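Local coordinates for USG-1 protein homolog (Pseudomonas aeruginosa, PDB 2HJS), which is a probable aspartate-semialdehyde dehydrogenase homologue, likely to bind a nicotinamide dinucleotide and to form dimers, though its own reaction is not established, at residues D30-R35 with L332-Y337. Sequence-based numbering, arbitrary orientation.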
loop_
_atom_site.group_PDB
_atom_site.type_symbol
_atom_site.label_atom_id
_atom_site.label_comp_id
_atom_site.label_asym_id
_atom_site.label_seq_id
_atom_site.Cartn_x
_atom_site.Cartn_y
_atom_site.Cartn_z
ATOM N N ASP A 30 -30.951 2.220 18.043
ATOM C CA ASP A 30 -32.006 1.809 18.940
ATOM C C ASP A 30 -32.069 0.329 19.199
ATOM O O ASP A 30 -33.147 -0.268 19.124
ATOM C CB ASP A 30 -33.368 2.258 18.428
ATOM C CG ASP A 30 -33.693 3.621 18.863
ATOM O OD1 ASP A 30 -34.140 3.762 20.019
ATOM O OD2 ASP A 30 -33.476 4.559 18.054
ATOM N N PHE A 31 -30.932 -0.253 19.529
ATOM C CA PHE A 31 -30.880 -1.645 19.896
ATOM C C PHE A 31 -31.842 -1.883 21.037
ATOM O O PHE A 31 -31.862 -1.116 22.016
ATOM C CB PHE A 31 -29.465 -2.019 20.298
ATOM C CG PHE A 31 -29.167 -3.493 20.193
ATOM C CD1 PHE A 31 -28.668 -4.030 19.009
ATOM C CD2 PHE A 31 -29.347 -4.338 21.291
ATOM C CE1 PHE A 31 -28.371 -5.399 18.919
ATOM C CE2 PHE A 31 -29.032 -5.680 21.208
ATOM C CZ PHE A 31 -28.547 -6.214 20.019
ATOM N N PRO A 32 -32.688 -2.915 20.908
ATOM C CA PRO A 32 -33.792 -3.087 21.877
ATOM C C PRO A 32 -33.407 -3.740 23.215
ATOM O O PRO A 32 -34.057 -4.697 23.670
ATOM C CB PRO A 32 -34.819 -3.917 21.099
ATOM C CG PRO A 32 -34.007 -4.654 20.067
ATOM C CD PRO A 32 -32.710 -3.926 19.838
ATOM N N LEU A 33 -32.400 -3.189 23.875
ATOM C CA LEU A 33 -31.959 -3.745 25.150
ATOM C C LEU A 33 -32.751 -3.166 26.323
ATOM O O LEU A 33 -33.324 -2.086 26.221
ATOM C CB LEU A 33 -30.456 -3.504 25.336
ATOM C CG LEU A 33 -29.953 -2.060 25.246
ATOM C CD1 LEU A 33 -30.047 -1.389 26.585
ATOM C CD2 LEU A 33 -28.518 -2.065 24.791
ATOM N N HIS A 34 -32.765 -3.895 27.433
ATOM C CA HIS A 34 -33.412 -3.463 28.647
ATOM C C HIS A 34 -32.347 -2.800 29.506
ATOM O O HIS A 34 -32.363 -1.585 29.651
ATOM C CB HIS A 34 -34.046 -4.661 29.349
ATOM C CG HIS A 34 -34.815 -4.303 30.572
ATOM N ND1 HIS A 34 -34.644 -4.957 31.776
ATOM C CD2 HIS A 34 -35.780 -3.373 30.783
ATOM C CE1 HIS A 34 -35.454 -4.435 32.676
ATOM N NE2 HIS A 34 -36.145 -3.469 32.101
ATOM N N ARG A 35 -31.402 -3.580 30.030
ATOM C CA ARG A 35 -30.279 -3.013 30.760
ATOM C C ARG A 35 -28.985 -3.214 29.995
ATOM O O ARG A 35 -28.801 -4.242 29.331
ATOM C CB ARG A 35 -30.181 -3.619 32.158
ATOM C CG ARG A 35 -31.390 -3.317 33.030
ATOM C CD ARG A 35 -31.250 -3.975 34.399
ATOM N NE ARG A 35 -32.515 -3.991 35.149
ATOM C CZ ARG A 35 -32.893 -3.064 36.025
ATOM N NH1 ARG A 35 -32.113 -2.028 36.273
ATOM N NH2 ARG A 35 -34.057 -3.174 36.651
ATOM N N LEU A 332 -29.342 -9.590 14.157
ATOM C CA LEU A 332 -29.797 -10.840 13.545
ATOM C C LEU A 332 -30.195 -11.883 14.593
ATOM O O LEU A 332 -31.224 -12.554 14.444
ATOM C CB LEU A 332 -28.738 -11.419 12.587
ATOM C CG LEU A 332 -29.039 -12.757 11.883
ATOM C CD1 LEU A 332 -30.296 -12.667 11.046
ATOM C CD2 LEU A 332 -27.870 -13.212 10.991
ATOM N N LEU A 333 -29.365 -12.026 15.627
ATOM C CA LEU A 333 -29.617 -12.964 16.721
ATOM C C LEU A 333 -30.906 -12.626 17.473
ATOM O O LEU A 333 -31.629 -13.518 17.900
ATOM C CB LEU A 333 -28.449 -12.993 17.707
ATOM C CG LEU A 333 -27.086 -13.545 17.317
ATOM C CD1 LEU A 333 -26.175 -13.487 18.520
ATOM C CD2 LEU A 333 -27.207 -14.964 16.803
ATOM N N ILE A 334 -31.179 -11.338 17.652
ATOM C CA ILE A 334 -32.452 -10.897 18.240
ATOM C C ILE A 334 -33.641 -11.219 17.338
ATOM O O ILE A 334 -34.672 -11.696 17.820
ATOM C CB ILE A 334 -32.467 -9.389 18.464
ATOM C CG1 ILE A 334 -31.547 -9.010 19.597
ATOM C CG2 ILE A 334 -33.888 -8.887 18.766
ATOM C CD1 ILE A 334 -31.429 -7.519 19.692
ATOM N N LYS A 335 -33.486 -10.948 16.042
ATOM C CA LYS A 335 -34.585 -10.962 15.081
ATOM C C LYS A 335 -35.254 -12.323 14.970
ATOM O O LYS A 335 -36.442 -12.439 15.271
ATOM C CB LYS A 335 -34.145 -10.444 13.703
ATOM C CG LYS A 335 -35.298 -10.207 12.717
ATOM C CD LYS A 335 -34.888 -9.284 11.565
ATOM C CE LYS A 335 -35.769 -9.460 10.311
ATOM N NZ LYS A 335 -35.111 -10.313 9.255
ATOM N N HIS A 336 -34.530 -13.356 14.543
ATOM C CA HIS A 336 -35.185 -14.669 14.523
ATOM C C HIS A 336 -34.577 -15.782 15.384
ATOM O O HIS A 336 -35.090 -16.911 15.387
ATOM C CB HIS A 336 -35.636 -15.140 13.114
ATOM C CG HIS A 336 -34.653 -14.876 12.018
ATOM N ND1 HIS A 336 -34.499 -13.633 11.440
ATOM C CD2 HIS A 336 -33.815 -15.708 11.352
ATOM C CE1 HIS A 336 -33.584 -13.705 10.487
ATOM N NE2 HIS A 336 -33.154 -14.953 10.412
ATOM N N TYR A 337 -33.535 -15.472 16.148
ATOM C CA TYR A 337 -33.049 -16.455 17.118
ATOM C C TYR A 337 -33.425 -16.074 18.547
ATOM O O TYR A 337 -32.694 -16.353 19.500
ATOM C CB TYR A 337 -31.559 -16.751 16.914
ATOM C CG TYR A 337 -31.273 -17.161 15.486
ATOM C CD1 TYR A 337 -31.389 -18.495 15.080
ATOM C CD2 TYR A 337 -30.935 -16.206 14.531
ATOM C CE1 TYR A 337 -31.149 -18.864 13.758
ATOM C CE2 TYR A 337 -30.695 -16.557 13.219
ATOM C CZ TYR A 337 -30.799 -17.882 12.832
ATOM O OH TYR A 337 -30.544 -18.204 11.515
#
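The CA atoms nearest each other are those of Pro32 and Ile334, 8.7 Å apart, and side chains alone bridge the gap between loop residues 30-35 and the C-terminal part of helix 317-336. Ile334 carries the helix side of the contact through one methyl, CD1. Its CG1 lies anti to the carbonyl carbon (chi1 -71°) and chi2 is extended at 173°, which sends CD1 out toward the loop. There CD1 meets two groups. It approaches the outer end of the Phe31 ring obliquely, 3.8 Å from CE1; the still shorter spacings to CZ and CE2 are doubtful. It also touches Pro32, 3.8 Å from CD and 3.9 Å from CG. The loop links helix 17-28 to strand 36-40 in the Rossmann-type domain, which probably binds NAD(P) as in relatives, and here the C-terminal helix 317-336 packs against that domain. Asp30, with positive phi, is the C-prime residue of the Schellman motif that ends helix 17-28. Pro32 then centres an inverse gamma turn, closed by a weak backbone hydrogen bond from Leu33 N to Phe31 O. Phe31 is buried and also touches Val9 and Leu71, on two strands of that domain's sheet. Ile334 further touches Leu7, just ahead of strand 9-12.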